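Local coordinates for glycosyl transferases group 1 family protein (Francisella tularensis subsp. tularensis, PDB 5I45) that is the C-terminal, Rossmann-like domain of a GT-B type glycosyltransferase and probably takes part in transferring a sugar from an activated donor to its acceptor, at residues V6-F11 with L191-Y196; E46-A51 with I93-F98; T54-P59 with K85-D90; E130-K135 with P147-D152. All coordinates share one frame; numbering follows the deposited sequence.

Interaction 1. Residues V6-F11 with L191-Y196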
loop_
_atom_site.group_PDB
_atom_site.type_symbol
_atom_site.label_atom_id
_atom_site.label_comp_id
_atom_site.label_asym_id
_atom_site.label_seq_id
_atom_site.Cartn_x
_atom_site.Cartn_y
_atom_site.Cartn_z
ATOM N N VAL A 6 -15.237 -8.443 -0.409
ATOM C CA VAL A 6 -14.651 -8.003 0.827
ATOM C C VAL A 6 -15.754 -7.702 1.851
ATOM O O VAL A 6 -16.871 -7.286 1.478
ATOM C CB VAL A 6 -13.726 -6.788 0.543
ATOM C CG1 VAL A 6 -14.462 -5.708 -0.231
ATOM C CG2 VAL A 6 -13.131 -6.232 1.822
ATOM N N ASP A 7 -15.446 -7.952 3.122
ATOM C CA ASP A 7 -16.368 -7.728 4.237
ATOM C C ASP A 7 -16.247 -6.275 4.632
ATOM O O ASP A 7 -15.295 -5.892 5.293
ATOM C CB ASP A 7 -16.021 -8.653 5.430
ATOM C CG ASP A 7 -16.999 -8.522 6.609
ATOM O OD1 ASP A 7 -17.812 -7.585 6.634
ATOM O OD2 ASP A 7 -16.957 -9.383 7.522
ATOM N N THR A 8 -17.237 -5.472 4.241
ATOM C CA THR A 8 -17.218 -4.031 4.510
ATOM C C THR A 8 -17.549 -3.657 5.971
ATOM O O THR A 8 -17.492 -2.473 6.311
ATOM C CB THR A 8 -18.113 -3.269 3.524
ATOM O OG1 THR A 8 -19.421 -3.803 3.582
ATOM C CG2 THR A 8 -17.556 -3.401 2.098
ATOM N N GLN A 9 -17.904 -4.655 6.785
ATOM C CA GLN A 9 -18.064 -4.482 8.239
ATOM C C GLN A 9 -16.684 -4.566 8.912
ATOM O O GLN A 9 -16.525 -4.152 10.066
ATOM C CB GLN A 9 -18.970 -5.562 8.871
ATOM C CG GLN A 9 -20.385 -5.674 8.309
ATOM C CD GLN A 9 -21.294 -6.648 9.080
ATOM O OE1 GLN A 9 -20.832 -7.544 9.795
ATOM N NE2 GLN A 9 -22.599 -6.481 8.913
ATOM N N VAL A 10 -15.694 -5.121 8.207
ATOM C CA VAL A 10 -14.326 -5.289 8.746
ATOM C C VAL A 10 -13.406 -4.244 8.131
ATOM O O VAL A 10 -12.631 -3.597 8.827
ATOM C CB VAL A 10 -13.780 -6.716 8.487
ATOM C CG1 VAL A 10 -12.310 -6.849 8.890
ATOM C CG2 VAL A 10 -14.627 -7.731 9.244
ATOM N N PHE A 11 -13.510 -4.087 6.818
ATOM C CA PHE A 11 -12.683 -3.137 6.062
ATOM C C PHE A 11 -13.560 -1.960 5.700
ATOM O O PHE A 11 -14.535 -2.105 4.938
ATOM C CB PHE A 11 -12.091 -3.801 4.820
ATOM C CG PHE A 11 -11.201 -4.958 5.147
ATOM C CD1 PHE A 11 -9.863 -4.753 5.481
ATOM C CD2 PHE A 11 -11.703 -6.241 5.158
ATOM C CE1 PHE A 11 -9.050 -5.818 5.833
ATOM C CE2 PHE A 11 -10.887 -7.320 5.489
ATOM C CZ PHE A 11 -9.553 -7.101 5.820
ATOM N N LEU A 191 -16.891 1.690 -6.129
ATOM C CA LEU A 191 -16.921 0.480 -6.902
ATOM C C LEU A 191 -17.002 -0.753 -6.023
ATOM O O LEU A 191 -17.851 -1.606 -6.224
ATOM C CB LEU A 191 -15.688 0.378 -7.805
ATOM C CG LEU A 191 -15.524 -0.959 -8.532
ATOM C CD1 LEU A 191 -16.606 -1.125 -9.566
ATOM C CD2 LEU A 191 -14.160 -1.022 -9.181
ATOM N N VAL A 192 -16.124 -0.854 -5.025
ATOM C CA VAL A 192 -16.091 -2.093 -4.249
ATOM C C VAL A 192 -17.299 -2.253 -3.336
ATOM O O VAL A 192 -17.813 -3.362 -3.185
ATOM C CB VAL A 192 -14.730 -2.298 -3.548
ATOM C CG1 VAL A 192 -13.622 -2.219 -4.590
ATOM C CG2 VAL A 192 -14.537 -1.287 -2.425
ATOM N N THR A 193 -17.821 -1.157 -2.784
ATOM C CA THR A 193 -18.996 -1.272 -1.912
ATOM C C THR A 193 -20.266 -1.593 -2.711
ATOM O O THR A 193 -21.257 -2.074 -2.149
ATOM C CB THR A 193 -19.211 -0.029 -1.032
ATOM O OG1 THR A 193 -19.294 1.132 -1.863
ATOM C CG2 THR A 193 -18.085 0.119 -0.042
ATOM N N THR A 194 -20.221 -1.372 -4.028
ATOM C CA THR A 194 -21.347 -1.675 -4.903
ATOM C C THR A 194 -21.223 -3.049 -5.517
ATOM O O THR A 194 -22.206 -3.799 -5.538
ATOM C CB THR A 194 -21.431 -0.677 -6.065
ATOM O OG1 THR A 194 -21.587 0.644 -5.545
ATOM C CG2 THR A 194 -22.605 -1.003 -7.005
ATOM N N LYS A 195 -20.040 -3.375 -6.046
ATOM C CA LYS A 195 -19.865 -4.594 -6.838
ATOM C C LYS A 195 -19.135 -5.763 -6.165
ATOM O O LYS A 195 -19.286 -6.902 -6.600
ATOM C CB LYS A 195 -19.160 -4.224 -8.162
ATOM C CG LYS A 195 -18.934 -5.394 -9.110
ATOM C CD LYS A 195 -18.999 -5.014 -10.585
ATOM C CE LYS A 195 -18.000 -3.958 -10.987
ATOM N NZ LYS A 195 -17.803 -3.902 -12.480
ATOM N N TYR A 196 -18.376 -5.503 -5.105
ATOM C CA TYR A 196 -17.579 -6.537 -4.470
ATOM C C TYR A 196 -17.852 -6.630 -2.954
ATOM O O TYR A 196 -16.983 -7.034 -2.191
ATOM C CB TYR A 196 -16.085 -6.263 -4.703
ATOM C CG TYR A 196 -15.631 -6.232 -6.136
ATOM C CD1 TYR A 196 -15.671 -5.064 -6.877
ATOM C CD2 TYR A 196 -15.125 -7.378 -6.749
ATOM C CE1 TYR A 196 -15.262 -5.034 -8.193
ATOM C CE2 TYR A 196 -14.687 -7.348 -8.058
ATOM C CZ TYR A 196 -14.765 -6.173 -8.777
ATOM O OH TYR A 196 -14.338 -6.136 -10.091
#
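The start of this C-terminal GT-B domain meets its last helix where V6 touches Y196, the first residue to leave helical geometry after helix 178-195. V6 N donates to Y196 O over 2.9 Å, with an angle of 160° at the hydrogen, and the donor lies nearly in line with the carbonyl (C=O...N 169°). The same oxygen has V6 CG1 beside it at 3.5 Å. With chi1 at 53° that methyl lies between the backbone N and the carbonyl carbon of V6, and from there it reaches the oxygen. V6 also pairs through its backbone with I198, so the N-terminal residues run on beside the tail that follows the helix. In this Rossmann-like domain the final helix packs on helix 126-133, where V192 and Y196 rest on L129. A second, looser touch lies one turn back: the methyls T8 CG2 and T193 CG2 meet at 4.2 Å, their side chains crossing at about a right angle. The T193 hydroxyl, OG1, is bonded to Y189 O within its own helix. T8 itself sits inside an Asx turn, in which Q9 N donates to D7 OD1 at 2.9 Å.

Interaction 2. Residues E46-A51 with I93-F98; sequences EFIEAA and IIFIGF
I48 CD1 is the close-packed point between helix 44-57 and edge strand 93-96: it reaches I93 CG2 at 3.5 Å and F95 CZ at 3.8 Å. The I48 side chain runs with CG1 beside the backbone N (chi1 -69°) and turns again at chi2 (-66°), so its terminal methyl comes nearer the strand than its CB direction alone would suggest. I48 and F95 approach from opposite directions, the methyl meeting the far end of the ring at a slant. One turn on, A51 CB points at the strand and meets I93 CD1 at 3.8 Å; I93 divides its branches, CG2 going to I48 and the extended CG1-CD1 arm to A51. The looser side is made by a few residues: E49 points away from the strand and is partly exposed, I94 points away from the helix, and past I96 the chain leads into exposed G97 and F98. The helix and strand segments run roughly antiparallel, at 148° with axes 10.4 Å apart, as expected for a helix covering a parallel Rossmann-like sheet. V84 of helix 74-86 touches both I48 and I93, V65 of neighbouring strand 61-66 lies against I48 and F95, and helix 164-176 packs on A50.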
loop_
_atom_site.group_PDB
_atom_site.type_symbol
_atom_site.label_atom_id
_atom_site.label_comp_id
_atom_site.label_asym_id
_atom_site.label_seq_id
_atom_site.Cartn_x
_atom_site.Cartn_y
_atom_site.Cartn_z
ATOM N N GLU A 46 10.296 -3.775 -5.662
ATOM C CA GLU A 46 9.875 -2.631 -6.459
ATOM C C GLU A 46 9.221 -1.582 -5.559
ATOM O O GLU A 46 9.360 -0.378 -5.784
ATOM C CB GLU A 46 8.974 -3.065 -7.624
ATOM C CG GLU A 46 9.700 -3.933 -8.635
ATOM C CD GLU A 46 9.817 -5.385 -8.221
ATOM O OE1 GLU A 46 8.770 -6.036 -8.115
ATOM O OE2 GLU A 46 10.948 -5.866 -7.999
ATOM N N PHE A 47 8.545 -2.035 -4.515
ATOM C CA PHE A 47 7.958 -1.083 -3.579
ATOM C C PHE A 47 9.027 -0.288 -2.841
ATOM O O PHE A 47 8.952 0.939 -2.782
ATOM C CB PHE A 47 7.104 -1.807 -2.566
ATOM C CG PHE A 47 6.486 -0.914 -1.521
ATOM C CD1 PHE A 47 5.294 -0.221 -1.762
ATOM C CD2 PHE A 47 7.091 -0.760 -0.296
ATOM C CE1 PHE A 47 4.736 0.564 -0.784
ATOM C CE2 PHE A 47 6.542 0.041 0.680
ATOM C CZ PHE A 47 5.358 0.702 0.436
ATOM N N ILE A 48 10.017 -0.976 -2.283
ATOM C CA ILE A 48 11.079 -0.289 -1.555
ATOM C C ILE A 48 11.862 0.661 -2.474
ATOM O O ILE A 48 12.149 1.808 -2.085
ATOM C CB ILE A 48 12.012 -1.315 -0.865
ATOM C CG1 ILE A 48 11.232 -2.018 0.291
ATOM C CG2 ILE A 48 13.295 -0.661 -0.364
ATOM C CD1 ILE A 48 10.851 -1.137 1.437
ATOM N N GLU A 49 12.202 0.199 -3.666
ATOM C CA GLU A 49 12.937 1.043 -4.605
ATOM C C GLU A 49 12.100 2.264 -4.991
ATOM O O GLU A 49 12.606 3.397 -5.030
ATOM C CB GLU A 49 13.378 0.233 -5.828
ATOM C CG GLU A 49 14.498 -0.744 -5.474
ATOM C CD GLU A 49 14.825 -1.728 -6.570
ATOM O OE1 GLU A 49 14.012 -1.893 -7.489
ATOM O OE2 GLU A 49 15.889 -2.357 -6.486
ATOM N N ALA A 50 10.799 2.069 -5.199
ATOM C CA ALA A 50 9.910 3.201 -5.517
ATOM C C ALA A 50 9.841 4.189 -4.342
ATOM O O ALA A 50 9.832 5.402 -4.549
ATOM C CB ALA A 50 8.516 2.718 -5.868
ATOM N N ALA A 51 9.765 3.649 -3.133
ATOM C CA ALA A 51 9.684 4.482 -1.947
ATOM C C ALA A 51 10.956 5.276 -1.760
ATOM O O ALA A 51 10.914 6.427 -1.346
ATOM C CB ALA A 51 9.383 3.645 -0.703
ATOM N N ILE A 93 10.906 4.768 5.827
ATOM C CA ILE A 93 10.572 3.441 5.274
ATOM C C ILE A 93 10.754 2.466 6.407
ATOM O O ILE A 93 11.873 2.209 6.814
ATOM C CB ILE A 93 11.414 3.070 4.057
ATOM C CG1 ILE A 93 11.268 4.163 2.997
ATOM C CG2 ILE A 93 10.943 1.737 3.496
ATOM C CD1 ILE A 93 12.204 4.032 1.812
ATOM N N ILE A 94 9.636 1.918 6.902
ATOM C CA ILE A 94 9.548 1.160 8.167
ATOM C C ILE A 94 8.947 -0.232 7.970
ATOM O O ILE A 94 7.873 -0.361 7.378
ATOM C CB ILE A 94 8.593 1.907 9.163
ATOM C CG1 ILE A 94 8.954 3.395 9.327
ATOM C CG2 ILE A 94 8.497 1.217 10.508
ATOM C CD1 ILE A 94 10.236 3.656 10.051
ATOM N N PHE A 95 9.619 -1.263 8.462
ATOM C CA PHE A 95 9.114 -2.628 8.398
ATOM C C PHE A 95 8.411 -2.861 9.708
ATOM O O PHE A 95 9.045 -2.843 10.776
ATOM C CB PHE A 95 10.289 -3.591 8.231
ATOM C CG PHE A 95 10.889 -3.543 6.866
ATOM C CD1 PHE A 95 11.831 -2.576 6.523
ATOM C CD2 PHE A 95 10.495 -4.467 5.902
ATOM C CE1 PHE A 95 12.356 -2.543 5.230
ATOM C CE2 PHE A 95 11.033 -4.433 4.628
ATOM C CZ PHE A 95 11.941 -3.466 4.298
ATOM N N ILE A 96 7.104 -3.065 9.647
ATOM C CA ILE A 96 6.293 -3.250 10.863
ATOM C C ILE A 96 6.402 -4.677 11.374
ATOM O O ILE A 96 6.501 -5.613 10.608
ATOM C CB ILE A 96 4.833 -2.829 10.561
ATOM C CG1 ILE A 96 4.799 -1.345 10.179
ATOM C CG2 ILE A 96 3.900 -3.139 11.737
ATOM C CD1 ILE A 96 5.259 -0.378 11.243
ATOM N N GLY A 97 6.430 -4.828 12.692
ATOM C CA GLY A 97 6.517 -6.151 13.313
ATOM C C GLY A 97 5.198 -6.902 13.260
ATOM O O GLY A 97 4.126 -6.288 13.244
ATOM N N PHE A 98 5.276 -8.236 13.233
ATOM C CA PHE A 98 4.076 -9.092 13.209
ATOM C C PHE A 98 3.259 -8.981 14.493
ATOM O O PHE A 98 3.818 -8.882 15.580
ATOM C CB PHE A 98 4.466 -10.564 12.957
ATOM C CG PHE A 98 3.465 -11.578 13.478
ATOM C CD1 PHE A 98 2.276 -11.829 12.798
ATOM C CD2 PHE A 98 3.731 -12.302 14.643
ATOM C CE1 PHE A 98 1.364 -12.760 13.281
ATOM C CE2 PHE A 98 2.824 -13.234 15.128
ATOM C CZ PHE A 98 1.642 -13.465 14.448
#

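Interaction 3. Residues T54-P59 with K85-D90; sequences TLKKYP and KQAGLD
K56 CG lies beside the backbone N and away from the carbonyl carbon (chi1 -75°), and L89 CG is set likewise (chi1 -72°), which brings K56 CG to 4.0 Å from L89 CD1. The two side chains cross at about a right angle, the leucine methyl meeting the aliphatic root of the lysine. Farther out, the K56 chain stays extended until it bends at chi4 (-85°), placing its ammonium near the turn around A87. K56 NZ is 3.8 Å from A87 O, too long for a hydrogen bond, and 4.2 Å from A87 CB; any attraction between the ammonium and the carbonyl is therefore probably weak. That turn is the Schellman motif closing helix 74-86: G88, with positive phi, is the first residue to leave helical geometry, and G88 N bonds back to K85 O at 3.0 Å. The contact thus joins the C-terminal ends of two successive helices of the Rossmann-like domain, with strand 61-66 between them in the chain. L89 is buried and its CB points toward helix 44-57, where I52 touches both L89 and A87. K56 is exposed at the outer margin, while L55, whose CB points toward 85-90, touches W61 and A63 of strand 61-66.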
loop_
_atom_site.group_PDB
_atom_site.type_symbol
_atom_site.label_atom_id
_atom_site.label_comp_id
_atom_site.label_asym_id
_atom_site.label_seq_id
_atom_site.Cartn_x
_atom_site.Cartn_y
_atom_site.Cartn_z
ATOM N N THR A 54 10.746 8.120 -4.228
ATOM C CA THR A 54 9.658 9.046 -3.950
ATOM C C THR A 54 9.848 9.840 -2.671
ATOM O O THR A 54 9.587 11.048 -2.624
ATOM C CB THR A 54 8.339 8.250 -3.886
ATOM O OG1 THR A 54 8.141 7.553 -5.121
ATOM C CG2 THR A 54 7.171 9.157 -3.630
ATOM N N LEU A 55 10.233 9.162 -1.622
ATOM C CA LEU A 55 10.209 9.772 -0.310
ATOM C C LEU A 55 11.326 10.750 -0.067
ATOM O O LEU A 55 11.231 11.548 0.867
ATOM C CB LEU A 55 10.101 8.722 0.775
ATOM C CG LEU A 55 8.819 7.913 0.665
ATOM C CD1 LEU A 55 8.783 6.865 1.755
ATOM C CD2 LEU A 55 7.566 8.784 0.720
ATOM N N LYS A 56 12.386 10.709 -0.878
ATOM C CA LYS A 56 13.396 11.761 -0.809
ATOM C C LYS A 56 12.730 13.106 -1.097
ATOM O O LYS A 56 13.093 14.139 -0.531
ATOM C CB LYS A 56 14.492 11.519 -1.836
ATOM C CG LYS A 56 15.458 10.408 -1.491
ATOM C CD LYS A 56 16.200 9.941 -2.739
ATOM C CE LYS A 56 16.997 8.667 -2.514
ATOM N NZ LYS A 56 18.338 8.953 -1.941
ATOM N N LYS A 57 11.745 13.084 -1.983
ATOM C CA LYS A 57 11.028 14.268 -2.405
ATOM C C LYS A 57 9.944 14.776 -1.422
ATOM O O LYS A 57 9.602 15.952 -1.406
ATOM C CB LYS A 57 10.415 13.959 -3.783
ATOM C CG LYS A 57 9.791 15.141 -4.446
ATOM C CD LYS A 57 9.296 14.810 -5.854
ATOM C CE LYS A 57 8.604 16.025 -6.427
ATOM N NZ LYS A 57 7.914 15.674 -7.710
ATOM N N TYR A 58 9.401 13.873 -0.605
ATOM C CA TYR A 58 8.278 14.191 0.276
ATOM C C TYR A 58 8.503 13.807 1.735
ATOM O O TYR A 58 8.092 12.723 2.192
ATOM C CB TYR A 58 7.050 13.438 -0.233
ATOM C CG TYR A 58 6.613 13.858 -1.594
ATOM C CD1 TYR A 58 6.036 15.100 -1.791
ATOM C CD2 TYR A 58 6.751 13.012 -2.669
ATOM C CE1 TYR A 58 5.622 15.486 -3.043
ATOM C CE2 TYR A 58 6.336 13.385 -3.923
ATOM C CZ TYR A 58 5.768 14.623 -4.115
ATOM O OH TYR A 58 5.340 14.970 -5.389
ATOM N N PRO A 59 9.142 14.705 2.488
ATOM C CA PRO A 59 9.483 14.410 3.872
ATOM C C PRO A 59 8.359 14.044 4.829
ATOM O O PRO A 59 8.605 13.330 5.793
ATOM C CB PRO A 59 10.183 15.697 4.321
ATOM C CG PRO A 59 10.856 16.169 3.070
ATOM C CD PRO A 59 9.841 15.919 2.008
ATOM N N LYS A 85 18.650 2.012 4.497
ATOM C CA LYS A 85 19.667 2.652 5.350
ATOM C C LYS A 85 20.695 3.366 4.486
ATOM O O LYS A 85 21.073 4.507 4.769
ATOM C CB LYS A 85 20.366 1.616 6.244
ATOM C CG LYS A 85 21.328 2.237 7.247
ATOM C CD LYS A 85 22.299 1.203 7.791
ATOM C CE LYS A 85 23.385 1.803 8.680
ATOM N NZ LYS A 85 22.931 2.257 10.033
ATOM N N GLN A 86 21.157 2.716 3.425
ATOM C CA GLN A 86 22.142 3.364 2.558
ATOM C C GLN A 86 21.587 4.599 1.825
ATOM O O GLN A 86 22.327 5.534 1.536
ATOM C CB GLN A 86 22.827 2.338 1.650
ATOM C CG GLN A 86 23.646 1.310 2.450
ATOM C CD GLN A 86 24.740 1.923 3.325
ATOM O OE1 GLN A 86 25.516 2.769 2.871
ATOM N NE2 GLN A 86 24.820 1.477 4.587
ATOM N N ALA A 87 20.277 4.646 1.602
ATOM C CA ALA A 87 19.632 5.824 1.010
ATOM C C ALA A 87 19.369 6.931 2.044
ATOM O O ALA A 87 18.879 7.998 1.686
ATOM C CB ALA A 87 18.307 5.426 0.368
ATOM N N GLY A 88 19.636 6.658 3.324
ATOM C CA GLY A 88 19.375 7.630 4.393
ATOM C C GLY A 88 17.896 7.824 4.680
ATOM O O GLY A 88 17.500 8.887 5.167
ATOM N N LEU A 89 17.086 6.783 4.440
ATOM C CA LEU A 89 15.631 6.871 4.597
ATOM C C LEU A 89 15.017 6.016 5.688
ATOM O O LEU A 89 13.802 5.731 5.648
ATOM C CB LEU A 89 14.974 6.578 3.230
ATOM C CG LEU A 89 15.145 7.702 2.214
ATOM C CD1 LEU A 89 14.555 7.281 0.883
ATOM C CD2 LEU A 89 14.503 8.990 2.709
ATOM N N ASP A 90 15.791 5.621 6.698
ATOM C CA ASP A 90 15.228 4.760 7.745
ATOM C C ASP A 90 14.184 5.455 8.645
ATOM O O ASP A 90 13.515 4.794 9.407
ATOM C CB ASP A 90 16.329 4.085 8.565
ATOM C CG ASP A 90 17.244 5.062 9.211
ATOM O OD1 ASP A 90 17.043 6.281 9.043
ATOM O OD2 ASP A 90 18.168 4.608 9.905
#

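Interaction 4. Residues E130-K135 with P147-D152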
loop_
_atom_site.group_PDB
_atom_site.type_symbol
_atom_site.label_atom_id
_atom_site.label_comp_id
_atom_site.label_asym_id
_atom_site.label_seq_id
_atom_site.Cartn_x
_atom_site.Cartn_y
_atom_site.Cartn_z
ATOM N N GLU A 130 -9.581 -4.727 -0.177
ATOM C CA GLU A 130 -9.563 -4.308 1.232
ATOM C C GLU A 130 -9.157 -2.828 1.314
ATOM O O GLU A 130 -9.734 -2.057 2.088
ATOM C CB GLU A 130 -8.593 -5.185 2.020
ATOM C CG GLU A 130 -9.070 -6.620 2.256
ATOM C CD GLU A 130 -7.968 -7.571 2.753
ATOM O OE1 GLU A 130 -6.829 -7.161 2.958
ATOM O OE2 GLU A 130 -8.258 -8.777 2.920
ATOM N N ALA A 131 -8.151 -2.456 0.535
ATOM C CA ALA A 131 -7.656 -1.078 0.508
ATOM C C ALA A 131 -8.732 -0.136 -0.033
ATOM O O ALA A 131 -8.979 0.927 0.542
ATOM C CB ALA A 131 -6.403 -0.977 -0.310
HETATM N N MSE A 132 -9.374 -0.520 -1.130
HETATM C CA MSE A 132 -10.426 0.302 -1.714
HETATM C C MSE A 132 -11.621 0.440 -0.804
HETATM O O MSE A 132 -12.206 1.515 -0.708
HETATM C CB MSE A 132 -10.821 -0.292 -3.076
HETATM C CG MSE A 132 -9.645 -0.179 -4.057
HETATM SE SE MSE A 132 -9.762 -1.394 -5.605
HETATM C CE MSE A 132 -10.940 -0.277 -6.766
ATOM N N ALA A 133 -11.986 -0.635 -0.123
ATOM C CA ALA A 133 -13.089 -0.582 0.852
ATOM C C ALA A 133 -12.765 0.373 2.001
ATOM O O ALA A 133 -13.688 0.897 2.637
ATOM C CB ALA A 133 -13.402 -1.979 1.362
ATOM N N SER A 134 -11.477 0.580 2.244
ATOM C CA SER A 134 -11.053 1.483 3.293
ATOM C C SER A 134 -10.784 2.892 2.785
ATOM O O SER A 134 -10.322 3.729 3.539
ATOM C CB SER A 134 -9.793 0.941 3.963
ATOM O OG SER A 134 -9.944 -0.420 4.352
ATOM N N LYS A 135 -11.076 3.140 1.509
ATOM C CA LYS A 135 -10.861 4.415 0.869
ATOM C C LYS A 135 -9.383 4.831 0.801
ATOM O O LYS A 135 -9.027 5.999 0.854
ATOM C CB LYS A 135 -11.777 5.507 1.453
ATOM C CG LYS A 135 -12.328 6.458 0.406
ATOM C CD LYS A 135 -13.321 7.469 0.948
ATOM C CE LYS A 135 -14.664 6.891 1.389
ATOM N NZ LYS A 135 -15.588 7.992 1.772
ATOM N N PRO A 147 -9.378 -9.872 -10.607
ATOM C CA PRO A 147 -9.235 -9.883 -12.051
ATOM C C PRO A 147 -9.829 -8.576 -12.617
ATOM O O PRO A 147 -11.045 -8.353 -12.556
ATOM C CB PRO A 147 -10.106 -11.074 -12.479
ATOM C CG PRO A 147 -11.124 -11.208 -11.393
ATOM C CD PRO A 147 -10.692 -10.393 -10.201
ATOM N N GLU A 148 -8.951 -7.729 -13.134
ATOM C CA GLU A 148 -9.309 -6.446 -13.744
ATOM C C GLU A 148 -10.264 -5.560 -12.917
ATOM O O GLU A 148 -11.245 -5.030 -13.425
ATOM C CB GLU A 148 -9.842 -6.683 -15.159
ATOM C CG GLU A 148 -8.809 -7.316 -16.070
ATOM C CD GLU A 148 -9.318 -7.518 -17.478
ATOM O OE1 GLU A 148 -10.530 -7.295 -17.713
ATOM O OE2 GLU A 148 -8.501 -7.900 -18.342
ATOM N N ILE A 149 -9.955 -5.411 -11.639
ATOM C CA ILE A 149 -10.754 -4.574 -10.722
ATOM C C ILE A 149 -10.598 -3.080 -11.018
ATOM O O ILE A 149 -11.535 -2.308 -10.877
ATOM C CB ILE A 149 -10.301 -4.804 -9.254
ATOM C CG1 ILE A 149 -10.605 -6.249 -8.821
ATOM C CG2 ILE A 149 -10.950 -3.802 -8.287
ATOM C CD1 ILE A 149 -9.858 -6.693 -7.582
ATOM N N ILE A 150 -9.403 -2.679 -11.381
ATOM C CA ILE A 150 -9.065 -1.263 -11.536
ATOM C C ILE A 150 -9.139 -0.761 -12.975
ATOM O O ILE A 150 -8.699 -1.436 -13.902
ATOM C CB ILE A 150 -7.670 -1.003 -10.940
ATOM C CG1 ILE A 150 -7.770 -1.117 -9.409
ATOM C CG2 ILE A 150 -7.112 0.367 -11.336
ATOM C CD1 ILE A 150 -6.447 -1.103 -8.677
ATOM N N VAL A 151 -9.702 0.432 -13.121
ATOM C CA VAL A 151 -9.647 1.201 -14.352
ATOM C C VAL A 151 -8.632 2.311 -14.088
ATOM O O VAL A 151 -8.845 3.189 -13.236
ATOM C CB VAL A 151 -11.002 1.810 -14.677
ATOM C CG1 VAL A 151 -10.909 2.665 -15.938
ATOM C CG2 VAL A 151 -12.071 0.719 -14.803
ATOM N N ASP A 152 -7.503 2.271 -14.803
ATOM C CA ASP A 152 -6.418 3.195 -14.566
ATOM C C ASP A 152 -6.868 4.650 -14.662
ATOM O O ASP A 152 -7.540 5.029 -15.603
ATOM C CB ASP A 152 -5.289 2.945 -15.560
ATOM C CG ASP A 152 -4.081 3.759 -15.233
ATOM O OD1 ASP A 152 -3.318 3.399 -14.338
ATOM O OD2 ASP A 152 -3.898 4.816 -15.867
#
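E130 O, two residues before M132, which touches the neighbouring loop, is gripped by S134 OG at 2.8 Å, the donor tilted 23° from the carbonyl plane; S134 N adds a weak bond to E130 O at 3.2 Å. These bonds tie S134, just past helix 126-133, back to its last turn; the helix ends in a Schellman motif, in which K135 has positive phi and K135 N reaches back to M132 O at 3.0 Å. From this turn M132, a selenomethionine, reaches across to the loop 147-152. Its CG stands beside the backbone N (chi1 -66°), the chain runs nearly straight through chi2 (161°), then bends at chi3, so that SE and CE both face I149. In the conformer described here, I149 CG2 is 3.8 Å from M132 SE and equally far from M132 CE, a methyl held against the selenoether end of the chain, with the two side chains crossing obliquely. M132 CE also comes within 4.2 Å of I150 CG1, a looser touch. All three side chains are buried, and the contact is wholly apolar. V138 of strand 137-140 touches both M132 and I150. Helix 178-195 closes over M132 with L191 and V192, and Y196, just past that helix, rests on I149; the loop is thus held between the end of helix 126-133 and the C-terminal part of the domain.

From the N terminus, residues 6-11 open the widest loop, closed only at 191-196 by interaction 1, and the other three contacts nest inside it. Interaction 2 joins helix 44-57 to strand 93-96, and interaction 3 is nested within its loop, linking the end of the same helix to the end of helix 74-86; the two touch where I93 meets L55. Interaction 4 opens after interaction 2 has closed, tying helix 126-133 to the loop before strand 157-158. It touches interaction 1 through V192 and M132, their centres about 10 Å apart. Interactions 2 and 3 lie across the chain's centre from 1 and 4, with 2 at edge strand 93-96 and 4 beside strand 137-140.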